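Local coordinates for uncharacterized ParM protein (Staphylococcus aureus, PDB 3JS6) that probably assembles into actin-like filaments that segregate plasmid DNA between daughter cells, at residues N3-F11 with V107-T118; K19-I27 with S99-V107. All blocks are in the same frame, centred on the assembly; numbering follows the deposited sequence.

The chain starts with strand 4-11, turns back through strand 15-20, and turns again at residues 20-23 into strand 23-33. After strands 52-56, 64-66 and 78-79 and short helix 70-73 comes helix 90-104, which packs against one face of the first three strands. In interaction 2 its last turns meet residues 19-27, closing a loop of 71 residues. A short linker through Val107 leads into strand 111-120, which pairs with strand 4-11 in interaction 1. That pairing closes a longer loop of 95 residues, and interaction 2 falls wholly within it. The two contacts share Val107, and their centres lie about 8 Å apart. Together they tie these strands, the helix and the parallel strand 111-120.

Interaction 1. Residues N3-F11 with V107-T118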
ATOM      1  N   ASN A   3      -9.795   3.247  25.473  1.00 43.10           N
ATOM      2  CA  ASN A   3     -10.287   2.329  24.449  1.00 45.61           C
ATOM      3  C   ASN A   3      -9.687   2.760  23.089  1.00 42.09           C
ATOM      4  O   ASN A   3     -10.377   3.375  22.274  1.00 35.98           O
ATOM      5  CB  ASN A   3     -11.810   2.456  24.421  1.00 40.49           C
ATOM      6  CG  ASN A   3     -12.458   1.583  23.379  1.00 47.70           C
ATOM      7  OD1 ASN A   3     -13.593   1.846  22.958  1.00 50.50           O
ATOM      8  ND2 ASN A   3     -11.759   0.526  22.966  1.00 46.35           N
ATOM      9  N   VAL A   4      -8.423   2.428  22.840  1.00 36.28           N
ATOM     10  CA  VAL A   4      -7.763   2.855  21.602  1.00 31.47           C
ATOM     11  C   VAL A   4      -7.445   1.737  20.600  1.00 29.63           C
ATOM     12  O   VAL A   4      -6.920   0.690  20.956  1.00 28.77           O
ATOM     13  CB  VAL A   4      -6.478   3.611  21.942  1.00 29.88           C
ATOM     14  CG1 VAL A   4      -5.833   4.146  20.687  1.00 26.63           C
ATOM     15  CG2 VAL A   4      -6.783   4.753  22.933  1.00 33.58           C
ATOM     16  N   TYR A   5      -7.772   1.981  19.339  1.00 20.86           N
ATOM     17  CA  TYR A   5      -7.538   1.019  18.259  1.00 19.64           C
ATOM     18  C   TYR A   5      -6.413   1.476  17.346  1.00 23.87           C
ATOM     19  O   TYR A   5      -6.102   2.658  17.298  1.00 22.48           O
ATOM     20  CB  TYR A   5      -8.795   0.864  17.421  1.00 17.14           C
ATOM     21  CG  TYR A   5      -9.948   0.284  18.169  1.00 29.57           C
ATOM     22  CD1 TYR A   5     -10.990   1.097  18.629  1.00 29.75           C
ATOM     23  CD2 TYR A   5     -10.004  -1.079  18.438  1.00 33.95           C
ATOM     24  CE1 TYR A   5     -12.056   0.555  19.333  1.00 32.53           C
ATOM     25  CE2 TYR A   5     -11.061  -1.624  19.142  1.00 29.88           C
ATOM     26  CZ  TYR A   5     -12.083  -0.806  19.586  1.00 29.82           C
ATOM     27  OH  TYR A   5     -13.129  -1.353  20.308  1.00 36.05           O
ATOM     28  N   VAL A   6      -5.816   0.549  16.601  1.00 21.28           N
ATOM     29  CA  VAL A   6      -4.739   0.927  15.711  1.00 19.28           C
ATOM     30  C   VAL A   6      -5.185   0.805  14.255  1.00 22.13           C
ATOM     31  O   VAL A   6      -5.618  -0.257  13.829  1.00 22.91           O
ATOM     32  CB  VAL A   6      -3.489   0.040  15.953  1.00 25.95           C
ATOM     33  CG1 VAL A   6      -2.449   0.267  14.857  1.00 24.75           C
ATOM     34  CG2 VAL A   6      -2.866   0.391  17.321  1.00 23.50           C
HETATM   35  N   MSE A   7      -5.119   1.908  13.519  1.00 19.09           N
HETATM   36  CA  MSE A   7      -5.472   1.908  12.096  1.00 16.96           C
HETATM   37  C   MSE A   7      -4.171   1.949  11.314  1.00 19.05           C
HETATM   38  O   MSE A   7      -3.345   2.836  11.548  1.00 23.16           O
HETATM   39  CB  MSE A   7      -6.264   3.141  11.690  1.00 19.94           C
HETATM   40  CG  MSE A   7      -7.722   3.215  12.148  1.00 24.11           C
HETATM   41 SE   MSE A   7      -8.550   4.854  11.385  1.00 29.27          SE
HETATM   42  CE  MSE A   7     -10.374   4.541  11.857  1.00 26.93           C
ATOM     43  N   ALA A   8      -3.997   1.004  10.383  1.00 18.60           N
ATOM     44  CA  ALA A   8      -2.812   0.967   9.549  1.00 14.71           C
ATOM     45  C   ALA A   8      -3.336   1.220   8.138  1.00 15.84           C
ATOM     46  O   ALA A   8      -4.273   0.564   7.694  1.00 19.64           O
ATOM     47  CB  ALA A   8      -2.140  -0.371   9.625  1.00 19.68           C
ATOM     48  N   LEU A   9      -2.729   2.186   7.459  1.00 18.30           N
ATOM     49  CA  LEU A   9      -3.163   2.590   6.117  1.00 21.73           C
ATOM     50  C   LEU A   9      -1.991   2.708   5.179  1.00 20.43           C
ATOM     51  O   LEU A   9      -0.914   3.130   5.582  1.00 22.27           O
ATOM     52  CB  LEU A   9      -3.866   3.940   6.184  1.00 20.73           C
ATOM     53  CG  LEU A   9      -5.292   3.919   6.739  1.00 20.89           C
ATOM     54  CD1 LEU A   9      -5.771   5.356   7.065  1.00 20.64           C
ATOM     55  CD2 LEU A   9      -6.216   3.256   5.685  1.00 19.36           C
ATOM     56  N   ASP A  10      -2.215   2.354   3.920  1.00 21.77           N
ATOM     57  CA  ASP A  10      -1.153   2.413   2.912  1.00 20.48           C
ATOM     58  C   ASP A  10      -1.779   3.005   1.662  1.00 21.57           C
ATOM     59  O   ASP A  10      -2.522   2.307   0.958  1.00 20.84           O
ATOM     60  CB  ASP A  10      -0.682   0.989   2.633  1.00 18.82           C
ATOM     61  CG  ASP A  10       0.445   0.920   1.588  1.00 26.79           C
ATOM     62  OD1 ASP A  10       0.894   1.973   1.082  1.00 28.87           O
ATOM     63  OD2 ASP A  10       0.891  -0.208   1.295  1.00 28.76           O
ATOM     64  N   PHE A  11      -1.514   4.281   1.402  1.00 17.72           N
ATOM     65  CA  PHE A  11      -2.075   4.951   0.233  1.00 24.36           C
ATOM     66  C   PHE A  11      -1.093   4.822  -0.924  1.00 29.63           C
ATOM     67  O   PHE A  11      -0.349   5.742  -1.230  1.00 33.14           O
ATOM     68  CB  PHE A  11      -2.345   6.421   0.545  1.00 25.85           C
ATOM     69  CG  PHE A  11      -3.343   6.622   1.651  1.00 25.64           C
ATOM     70  CD1 PHE A  11      -2.924   6.793   2.972  1.00 23.07           C
ATOM     71  CD2 PHE A  11      -4.707   6.596   1.376  1.00 22.49           C
ATOM     72  CE1 PHE A  11      -3.860   6.936   4.011  1.00 21.66           C
ATOM     73  CE2 PHE A  11      -5.656   6.737   2.411  1.00 26.01           C
ATOM     74  CZ  PHE A  11      -5.223   6.905   3.727  1.00 19.49           C
ATOM     75  N   VAL A 107     -15.484  -0.796  13.902  1.00 23.86           N
ATOM     76  CA  VAL A 107     -15.488  -0.720  15.373  1.00 22.28           C
ATOM     77  C   VAL A 107     -16.948  -0.504  15.739  1.00 25.90           C
ATOM     78  O   VAL A 107     -17.540   0.485  15.336  1.00 22.43           O
ATOM     79  CB  VAL A 107     -14.685   0.485  15.913  1.00 25.16           C
ATOM     80  CG1 VAL A 107     -14.882   0.575  17.434  1.00 30.81           C
ATOM     81  CG2 VAL A 107     -13.180   0.352  15.563  1.00 29.17           C
ATOM     82  N   PRO A 108     -17.531  -1.399  16.555  1.00 31.65           N
ATOM     83  CA  PRO A 108     -18.938  -1.321  16.970  1.00 30.77           C
ATOM     84  C   PRO A 108     -19.388  -0.048  17.682  1.00 29.35           C
ATOM     85  O   PRO A 108     -20.457   0.462  17.398  1.00 33.21           O
ATOM     86  CB  PRO A 108     -19.110  -2.560  17.864  1.00 32.90           C
ATOM     87  CG  PRO A 108     -17.954  -3.458  17.484  1.00 32.97           C
ATOM     88  CD  PRO A 108     -16.835  -2.469  17.292  1.00 22.97           C
ATOM     89  N   GLU A 109     -18.587   0.437  18.632  1.00 30.34           N
ATOM     90  CA  GLU A 109     -18.927   1.647  19.388  1.00 37.91           C
ATOM     91  C   GLU A 109     -18.995   2.887  18.528  1.00 35.38           C
ATOM     92  O   GLU A 109     -18.357   2.962  17.471  1.00 31.84           O
ATOM     93  CB  GLU A 109     -17.899   1.946  20.492  1.00 48.92           C
ATOM     94  CG  GLU A 109     -17.427   0.771  21.276  1.00 46.53           C
ATOM     95  CD  GLU A 109     -16.150   0.188  20.719  1.00 43.11           C
ATOM     96  OE1 GLU A 109     -15.060   0.707  21.031  1.00 47.89           O
ATOM     97  OE2 GLU A 109     -16.239  -0.793  19.967  1.00 32.34           O
ATOM     98  N   GLU A 110     -19.748   3.865  19.020  1.00 35.55           N
ATOM     99  CA  GLU A 110     -19.936   5.158  18.365  1.00 35.32           C
ATOM    100  C   GLU A 110     -18.673   6.011  18.331  1.00 33.76           C
ATOM    101  O   GLU A 110     -18.330   6.609  17.304  1.00 34.09           O
ATOM    102  CB  GLU A 110     -21.004   5.973  19.085  1.00 41.43           C
ATOM    103  CG  GLU A 110     -22.407   5.719  18.647  1.00 57.19           C
ATOM    104  CD  GLU A 110     -23.149   7.016  18.416  1.00 58.12           C
ATOM    105  OE1 GLU A 110     -22.803   7.725  17.443  1.00 66.93           O
ATOM    106  OE2 GLU A 110     -24.061   7.332  19.210  1.00 57.01           O
ATOM    107  N   VAL A 111     -18.007   6.105  19.470  1.00 32.23           N
ATOM    108  CA  VAL A 111     -16.793   6.904  19.549  1.00 29.37           C
ATOM    109  C   VAL A 111     -15.587   6.013  19.330  1.00 25.16           C
ATOM    110  O   VAL A 111     -15.320   5.107  20.115  1.00 24.63           O
ATOM    111  CB  VAL A 111     -16.679   7.607  20.907  1.00 30.62           C
ATOM    112  CG1 VAL A 111     -15.365   8.411  20.966  1.00 30.19           C
ATOM    113  CG2 VAL A 111     -17.867   8.549  21.091  1.00 27.24           C
ATOM    114  N   VAL A 112     -14.854   6.292  18.261  1.00 21.37           N
ATOM    115  CA  VAL A 112     -13.694   5.495  17.862  1.00 19.28           C
ATOM    116  C   VAL A 112     -12.395   6.230  18.067  1.00 20.17           C
ATOM    117  O   VAL A 112     -12.068   7.127  17.282  1.00 22.10           O
ATOM    118  CB  VAL A 112     -13.802   5.114  16.342  1.00 19.42           C
ATOM    119  CG1 VAL A 112     -12.668   4.169  15.944  1.00 15.33           C
ATOM    120  CG2 VAL A 112     -15.135   4.454  16.082  1.00 21.62           C
ATOM    121  N   ASN A 113     -11.648   5.879  19.114  1.00 20.05           N
ATOM    122  CA  ASN A 113     -10.370   6.532  19.365  1.00 22.31           C
ATOM    123  C   ASN A 113      -9.289   5.674  18.709  1.00 17.84           C
ATOM    124  O   ASN A 113      -9.272   4.452  18.864  1.00 22.18           O
ATOM    125  CB  ASN A 113     -10.117   6.633  20.870  1.00 32.89           C
ATOM    126  CG  ASN A 113     -11.217   7.391  21.592  1.00 36.09           C
ATOM    127  OD1 ASN A 113     -11.855   6.864  22.496  1.00 41.14           O
ATOM    128  ND2 ASN A 113     -11.445   8.632  21.187  1.00 27.71           N
ATOM    129  N   VAL A 114      -8.387   6.312  17.989  1.00 16.94           N
ATOM    130  CA  VAL A 114      -7.349   5.567  17.310  1.00 21.35           C
ATOM    131  C   VAL A 114      -6.034   6.281  17.233  1.00 18.63           C
ATOM    132  O   VAL A 114      -5.918   7.482  17.541  1.00 22.45           O
ATOM    133  CB  VAL A 114      -7.741   5.309  15.829  1.00 22.14           C
ATOM    134  CG1 VAL A 114      -9.127   4.671  15.742  1.00 20.44           C
ATOM    135  CG2 VAL A 114      -7.732   6.657  15.057  1.00 22.24           C
ATOM    136  N   VAL A 115      -5.039   5.506  16.821  1.00 16.63           N
ATOM    137  CA  VAL A 115      -3.732   6.033  16.482  1.00 15.23           C
ATOM    138  C   VAL A 115      -3.653   5.560  15.010  1.00 17.32           C
ATOM    139  O   VAL A 115      -4.211   4.510  14.665  1.00 22.49           O
ATOM    140  CB  VAL A 115      -2.608   5.404  17.264  1.00 23.05           C
ATOM    141  CG1 VAL A 115      -2.626   5.945  18.708  1.00 20.29           C
ATOM    142  CG2 VAL A 115      -2.743   3.889  17.233  1.00 19.02           C
ATOM    143  N   ILE A 116      -2.996   6.336  14.156  1.00 18.71           N
ATOM    144  CA  ILE A 116      -2.856   5.987  12.742  1.00 17.58           C
ATOM    145  C   ILE A 116      -1.389   5.784  12.362  1.00 19.88           C
ATOM    146  O   ILE A 116      -0.543   6.657  12.598  1.00 23.03           O
ATOM    147  CB  ILE A 116      -3.441   7.106  11.826  1.00 20.54           C
ATOM    148  CG1 ILE A 116      -4.932   7.287  12.106  1.00 16.52           C
ATOM    149  CG2 ILE A 116      -3.178   6.776  10.355  1.00 22.05           C
ATOM    150  CD1 ILE A 116      -5.565   8.441  11.285  1.00 20.48           C
ATOM    151  N   ALA A 117      -1.092   4.616  11.806  1.00 16.00           N
ATOM    152  CA  ALA A 117       0.245   4.289  11.339  1.00 18.05           C
ATOM    153  C   ALA A 117       0.179   4.220   9.810  1.00 20.51           C
ATOM    154  O   ALA A 117      -0.642   3.506   9.257  1.00 20.58           O
ATOM    155  CB  ALA A 117       0.680   2.947  11.891  1.00 21.96           C
ATOM    156  N   THR A 118       1.027   4.980   9.132  1.00 14.82           N
ATOM    157  CA  THR A 118       1.028   4.940   7.688  1.00 19.20           C
ATOM    158  C   THR A 118       2.443   5.201   7.172  1.00 24.31           C
ATOM    159  O   THR A 118       3.394   5.320   7.956  1.00 27.90           O
ATOM    160  CB  THR A 118       0.060   5.967   7.110  1.00 20.14           C
ATOM    161  OG1 THR A 118      -0.058   5.750   5.694  1.00 23.63           O
ATOM    162  CG2 THR A 118       0.557   7.411   7.399  1.00 22.15           C
TER
HETATM  163  O   HOH W   1     -12.311   3.679  20.474  1.00 31.26           O
HETATM  164  O   HOH W   2       0.520   5.750   2.751  1.00 34.27           O
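The ring of Tyr5 lies against Val107 and points its hydroxyl at Glu109. Val107 CG2 sits over one ring face, 4.0 Å from the ring centroid, in a CH-pi contact. Tyr5 OH donates to Glu109 OE1 at 2.9 Å. It reaches this oxygen on the syn side, 16° out of the carboxylate plane. A bend at chi2 (94°) in Glu109 turns OE1 to the ring edge, near its plane. The solvent side is at the polar tips beyond this ring: Asn3 is exposed, and water 1 bridges Asn3 O and Asn113 N.

Further along, strands 4-11 and 111-118 run parallel in the central sheet of the N-terminal actin-like domain. The ladder includes Met7 N to Val115 O at 3.0 Å and Ala117 N to Met7 O at 2.9 Å, both nearly straight. The inner part is tightly packed and buried. Val6 CG2 and Val115 CG2 meet at 3.5 Å on the face that also carries Ala8 and Ala117, and helix 325-342 touches both alanines. On the other face, the extended selenomethionine Met7 runs obliquely past Val114, its CE 4.1 Å from Val114 CG1. Helix 90-104 covers this side through Leu103 and Ile100. At the far end Thr118 OG1 donates to Leu9 O at 2.8 Å from above the carbonyl plane. The same hydroxyl oxygen accepts a hydrogen bond from water 2, which in turn accepts one from Phe11 N.

Interaction 2. Residues K19-I27 with S99-V107; sequences KINDEKFVI and SIGLLAREV
The Phe25 ring carries Leu102 CD1 over the centre of one face. The methyl lies 3.8 Å from the ring centroid and 10° off the ring normal, a CH-pi contact. Leu103 CD2 comes to the edge, near the ring plane, and is 3.5 Å from Phe25 CE2. The two leucines thus hold the ring from different directions.

This is helix-on-sheet packing in the N-terminal domain of the actin-like fold. Strands 15-20 and 23-33 form a beta hairpin with a type II' turn from Ile20 to Glu23. Helix segment 99-104 packs on its face and runs roughly antiparallel to strand 23-27, at 149°, with the segment axes 9.6 Å apart. Helix and hairpin share no direct hydrogen bond. The grip is apolar.

Ile20 and Leu103 lie alongside each other, pointing opposite ways. Ile20 has CG1 anti to the backbone N (chi1 -179°), which carries CD1 out to Val107 CG2. Its CG2 lies against Leu103 CD2 and Glu106 CB. Phe66 of strand 64-66 touches Ile27 and Leu102 and adds to the apolar layer.

The turn end is more open. Glu106 runs nearly perpendicular to Glu23. Glu23 OE2 and Glu106 OE1 are 4.5 Å apart, so the like charges probably disfavour this approach. Water 3 accepts from Asn21 ND2 and donates to Glu106 O. Lys19 NZ bonds Asn21 O and forms a salt bridge with Glu331. At the other end of the contact, Leu102 CD1 and Ile27 CD1 meet tip to tip at a tight 3.4 Å.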
ATOM      1  N   LYS A  19      -6.095  -1.688   7.454  1.00 19.52           N
ATOM      2  CA  LYS A  19      -6.280  -2.800   8.383  1.00 17.71           C
ATOM      3  C   LYS A  19      -6.568  -2.267   9.781  1.00 17.29           C
ATOM      4  O   LYS A  19      -5.957  -1.294  10.216  1.00 18.54           O
ATOM      5  CB  LYS A  19      -5.026  -3.691   8.396  1.00 18.70           C
ATOM      6  CG  LYS A  19      -5.116  -4.940   9.271  1.00 27.85           C
ATOM      7  CD  LYS A  19      -3.871  -5.815   9.128  1.00 28.69           C
ATOM      8  CE  LYS A  19      -4.038  -7.138   9.889  1.00 32.02           C
ATOM      9  NZ  LYS A  19      -3.934  -6.952  11.366  1.00 26.79           N
ATOM     10  N   ILE A  20      -7.534  -2.878  10.455  1.00 21.46           N
ATOM     11  CA  ILE A  20      -7.851  -2.520  11.828  1.00 19.17           C
ATOM     12  C   ILE A  20      -8.242  -3.838  12.477  1.00 19.08           C
ATOM     13  O   ILE A  20      -9.086  -4.559  11.962  1.00 22.67           O
ATOM     14  CB  ILE A  20      -8.989  -1.438  11.939  1.00 17.19           C
ATOM     15  CG1 ILE A  20      -9.231  -1.116  13.428  1.00 24.76           C
ATOM     16  CG2 ILE A  20     -10.260  -1.896  11.246  1.00 15.77           C
ATOM     17  CD1 ILE A  20     -10.028   0.155  13.679  1.00 22.63           C
ATOM     18  N   ASN A  21      -7.598  -4.160  13.602  1.00 23.24           N
ATOM     19  CA  ASN A  21      -7.846  -5.420  14.273  1.00 26.32           C
ATOM     20  C   ASN A  21      -7.668  -6.537  13.227  1.00 25.19           C
ATOM     21  O   ASN A  21      -6.638  -6.578  12.548  1.00 27.19           O
ATOM     22  CB  ASN A  21      -9.246  -5.416  14.902  1.00 25.45           C
ATOM     23  CG  ASN A  21      -9.407  -4.293  15.948  1.00 29.81           C
ATOM     24  OD1 ASN A  21      -8.478  -3.983  16.694  1.00 32.44           O
ATOM     25  ND2 ASN A  21     -10.590  -3.702  16.008  1.00 33.46           N
ATOM     26  N   ASP A  22      -8.645  -7.424  13.074  1.00 25.89           N
ATOM     27  CA  ASP A  22      -8.514  -8.507  12.098  1.00 35.28           C
ATOM     28  C   ASP A  22      -9.210  -8.197  10.781  1.00 33.25           C
ATOM     29  O   ASP A  22      -9.368  -9.069   9.937  1.00 31.80           O
ATOM     30  CB  ASP A  22      -9.081  -9.797  12.684  1.00 35.23           C
ATOM     31  CG  ASP A  22      -8.351 -10.219  13.951  1.00 41.79           C
ATOM     32  OD1 ASP A  22      -7.106 -10.314  13.912  1.00 43.51           O
ATOM     33  OD2 ASP A  22      -9.014 -10.451  14.981  1.00 41.52           O
ATOM     34  N   GLU A  23      -9.614  -6.946  10.613  1.00 22.37           N
ATOM     35  CA  GLU A  23     -10.324  -6.508   9.415  1.00 29.07           C
ATOM     36  C   GLU A  23      -9.385  -5.802   8.437  1.00 27.07           C
ATOM     37  O   GLU A  23      -8.510  -5.036   8.847  1.00 27.61           O
ATOM     38  CB  GLU A  23     -11.442  -5.548   9.838  1.00 34.18           C
ATOM     39  CG  GLU A  23     -12.858  -6.114   9.916  1.00 47.73           C
ATOM     40  CD  GLU A  23     -12.957  -7.560  10.382  1.00 52.25           C
ATOM     41  OE1 GLU A  23     -12.735  -7.852  11.584  1.00 51.05           O
ATOM     42  OE2 GLU A  23     -13.274  -8.411   9.523  1.00 51.55           O
ATOM     43  N   LYS A  24      -9.548  -6.046   7.142  1.00 23.21           N
ATOM     44  CA  LYS A  24      -8.681  -5.355   6.201  1.00 24.86           C
ATOM     45  C   LYS A  24      -9.373  -5.121   4.879  1.00 20.78           C
ATOM     46  O   LYS A  24     -10.399  -5.715   4.628  1.00 22.19           O
ATOM     47  CB  LYS A  24      -7.355  -6.121   6.018  1.00 29.16           C
ATOM     48  CG  LYS A  24      -7.485  -7.558   5.570  1.00 34.81           C
ATOM     49  CD  LYS A  24      -6.109  -8.230   5.576  1.00 44.21           C
ATOM     50  CE  LYS A  24      -6.142  -9.606   4.934  1.00 47.56           C
ATOM     51  NZ  LYS A  24      -4.770 -10.181   4.765  1.00 45.85           N
ATOM     52  N   PHE A  25      -8.842  -4.204   4.069  1.00 20.50           N
ATOM     53  CA  PHE A  25      -9.415  -3.930   2.754  1.00 21.45           C
ATOM     54  C   PHE A  25      -8.353  -3.478   1.775  1.00 21.54           C
ATOM     55  O   PHE A  25      -7.303  -2.988   2.179  1.00 22.25           O
ATOM     56  CB  PHE A  25     -10.540  -2.864   2.840  1.00 25.72           C
ATOM     57  CG  PHE A  25     -10.050  -1.446   3.055  1.00 23.61           C
ATOM     58  CD1 PHE A  25      -9.472  -0.716   2.010  1.00 16.12           C
ATOM     59  CD2 PHE A  25     -10.163  -0.843   4.317  1.00 22.15           C
ATOM     60  CE1 PHE A  25      -9.013   0.585   2.202  1.00 23.40           C
ATOM     61  CE2 PHE A  25      -9.710   0.449   4.532  1.00 24.12           C
ATOM     62  CZ  PHE A  25      -9.129   1.175   3.469  1.00 32.07           C
ATOM     63  N   VAL A  26      -8.617  -3.679   0.482  1.00 20.79           N
ATOM     64  CA  VAL A  26      -7.728  -3.224  -0.579  1.00 21.75           C
ATOM     65  C   VAL A  26      -8.709  -2.808  -1.692  1.00 18.66           C
ATOM     66  O   VAL A  26      -9.505  -3.595  -2.155  1.00 23.71           O
ATOM     67  CB  VAL A  26      -6.707  -4.317  -1.027  1.00 23.14           C
ATOM     68  CG1 VAL A  26      -7.415  -5.635  -1.368  1.00 25.09           C
ATOM     69  CG2 VAL A  26      -5.869  -3.764  -2.213  1.00 18.55           C
ATOM     70  N   ILE A  27      -8.678  -1.524  -2.027  1.00 20.39           N
ATOM     71  CA  ILE A  27      -9.608  -0.902  -2.970  1.00 21.55           C
ATOM     72  C   ILE A  27      -8.837   0.051  -3.853  1.00 25.61           C
ATOM     73  O   ILE A  27      -7.892   0.707  -3.383  1.00 21.74           O
ATOM     74  CB  ILE A  27     -10.669  -0.090  -2.149  1.00 23.99           C
ATOM     75  CG1 ILE A  27     -11.439  -1.058  -1.235  1.00 27.60           C
ATOM     76  CG2 ILE A  27     -11.615   0.706  -3.072  1.00 20.27           C
ATOM     77  CD1 ILE A  27     -12.244  -0.385  -0.119  1.00 20.04           C
ATOM     78  N   SER A  99     -11.215   6.244   3.709  1.00 18.97           N
ATOM     79  CA  SER A  99     -10.380   5.122   4.134  1.00 20.42           C
ATOM     80  C   SER A  99     -10.429   5.050   5.663  1.00 22.46           C
ATOM     81  O   SER A  99     -10.591   3.983   6.261  1.00 15.31           O
ATOM     82  CB  SER A  99      -8.939   5.332   3.649  1.00 21.52           C
ATOM     83  OG  SER A  99      -8.884   5.287   2.230  1.00 21.84           O
ATOM     84  N   ILE A 100     -10.301   6.196   6.302  1.00 17.74           N
ATOM     85  CA  ILE A 100     -10.384   6.215   7.753  1.00 17.04           C
ATOM     86  C   ILE A 100     -11.794   5.768   8.142  1.00 17.31           C
ATOM     87  O   ILE A 100     -11.977   4.954   9.051  1.00 20.45           O
ATOM     88  CB  ILE A 100     -10.080   7.628   8.296  1.00 17.56           C
ATOM     89  CG1 ILE A 100      -8.561   7.871   8.205  1.00 17.03           C
ATOM     90  CG2 ILE A 100     -10.625   7.767   9.723  1.00 24.47           C
ATOM     91  CD1 ILE A 100      -8.109   9.277   8.579  1.00 22.41           C
ATOM     92  N   GLY A 101     -12.796   6.272   7.426  1.00 17.89           N
ATOM     93  CA  GLY A 101     -14.168   5.899   7.723  1.00 22.36           C
ATOM     94  C   GLY A 101     -14.455   4.407   7.605  1.00 25.24           C
ATOM     95  O   GLY A 101     -15.186   3.843   8.431  1.00 19.78           O
ATOM     96  N   LEU A 102     -13.892   3.759   6.585  1.00 23.34           N
ATOM     97  CA  LEU A 102     -14.106   2.321   6.381  1.00 24.35           C
ATOM     98  C   LEU A 102     -13.548   1.536   7.561  1.00 22.42           C
ATOM     99  O   LEU A 102     -14.135   0.549   7.990  1.00 21.63           O
ATOM    100  CB  LEU A 102     -13.415   1.810   5.109  1.00 26.16           C
ATOM    101  CG  LEU A 102     -14.186   1.619   3.802  1.00 34.69           C
ATOM    102  CD1 LEU A 102     -13.257   0.863   2.825  1.00 25.49           C
ATOM    103  CD2 LEU A 102     -15.501   0.830   4.024  1.00 25.16           C
ATOM    104  N   LEU A 103     -12.389   1.953   8.055  1.00 19.72           N
ATOM    105  CA  LEU A 103     -11.815   1.267   9.196  1.00 22.09           C
ATOM    106  C   LEU A 103     -12.657   1.550  10.448  1.00 18.22           C
ATOM    107  O   LEU A 103     -12.907   0.631  11.243  1.00 18.56           O
ATOM    108  CB  LEU A 103     -10.357   1.669   9.412  1.00 13.99           C
ATOM    109  CG  LEU A 103      -9.368   1.291   8.279  1.00 19.28           C
ATOM    110  CD1 LEU A 103      -7.932   1.625   8.712  1.00 16.85           C
ATOM    111  CD2 LEU A 103      -9.465  -0.207   7.936  1.00 16.78           C
ATOM    112  N   ALA A 104     -13.137   2.789  10.594  1.00 16.08           N
ATOM    113  CA  ALA A 104     -13.957   3.157  11.753  1.00 21.13           C
ATOM    114  C   ALA A 104     -15.241   2.339  11.802  1.00 23.49           C
ATOM    115  O   ALA A 104     -15.709   1.958  12.880  1.00 21.06           O
ATOM    116  CB  ALA A 104     -14.295   4.684  11.734  1.00 17.62           C
ATOM    117  N   ARG A 105     -15.799   2.042  10.635  1.00 15.83           N
ATOM    118  CA  ARG A 105     -17.031   1.283  10.582  1.00 22.39           C
ATOM    119  C   ARG A 105     -16.845  -0.132  11.152  1.00 24.38           C
ATOM    120  O   ARG A 105     -17.813  -0.785  11.520  1.00 21.88           O
ATOM    121  CB  ARG A 105     -17.545   1.197   9.140  1.00 17.65           C
ATOM    122  CG  ARG A 105     -19.014   0.763   9.037  1.00 31.18           C
ATOM    123  CD  ARG A 105     -19.115  -0.638   8.454  1.00 41.45           C
ATOM    124  NE  ARG A 105     -18.537  -0.704   7.111  1.00 41.04           N
ATOM    125  CZ  ARG A 105     -19.168  -0.324   6.004  1.00 49.49           C
ATOM    126  NH1 ARG A 105     -18.556  -0.413   4.828  1.00 46.87           N
ATOM    127  NH2 ARG A 105     -20.421   0.118   6.066  1.00 39.61           N
ATOM    128  N   GLU A 106     -15.605  -0.605  11.203  1.00 18.69           N
ATOM    129  CA  GLU A 106     -15.337  -1.942  11.745  1.00 25.63           C
ATOM    130  C   GLU A 106     -15.305  -1.955  13.273  1.00 28.35           C
ATOM    131  O   GLU A 106     -15.116  -3.002  13.874  1.00 29.00           O
ATOM    132  CB  GLU A 106     -14.025  -2.496  11.184  1.00 20.71           C
ATOM    133  CG  GLU A 106     -14.066  -2.770   9.668  1.00 21.23           C
ATOM    134  CD  GLU A 106     -15.221  -3.685   9.267  1.00 31.41           C
ATOM    135  OE1 GLU A 106     -15.617  -4.568  10.065  1.00 30.30           O
ATOM    136  OE2 GLU A 106     -15.733  -3.539   8.145  1.00 40.10           O
ATOM    137  N   VAL A 107     -15.484  -0.796  13.902  1.00 23.86           N
ATOM    138  CA  VAL A 107     -15.488  -0.720  15.373  1.00 22.28           C
ATOM    139  C   VAL A 107     -16.948  -0.504  15.739  1.00 25.90           C
ATOM    140  O   VAL A 107     -17.540   0.485  15.336  1.00 22.43           O
ATOM    141  CB  VAL A 107     -14.685   0.485  15.913  1.00 25.16           C
ATOM    142  CG1 VAL A 107     -14.882   0.575  17.434  1.00 30.81           C
ATOM    143  CG2 VAL A 107     -13.180   0.352  15.563  1.00 29.17           C
TER
HETATM  144  O   HOH W   3     -12.186  -4.367  13.864  1.00 44.92           O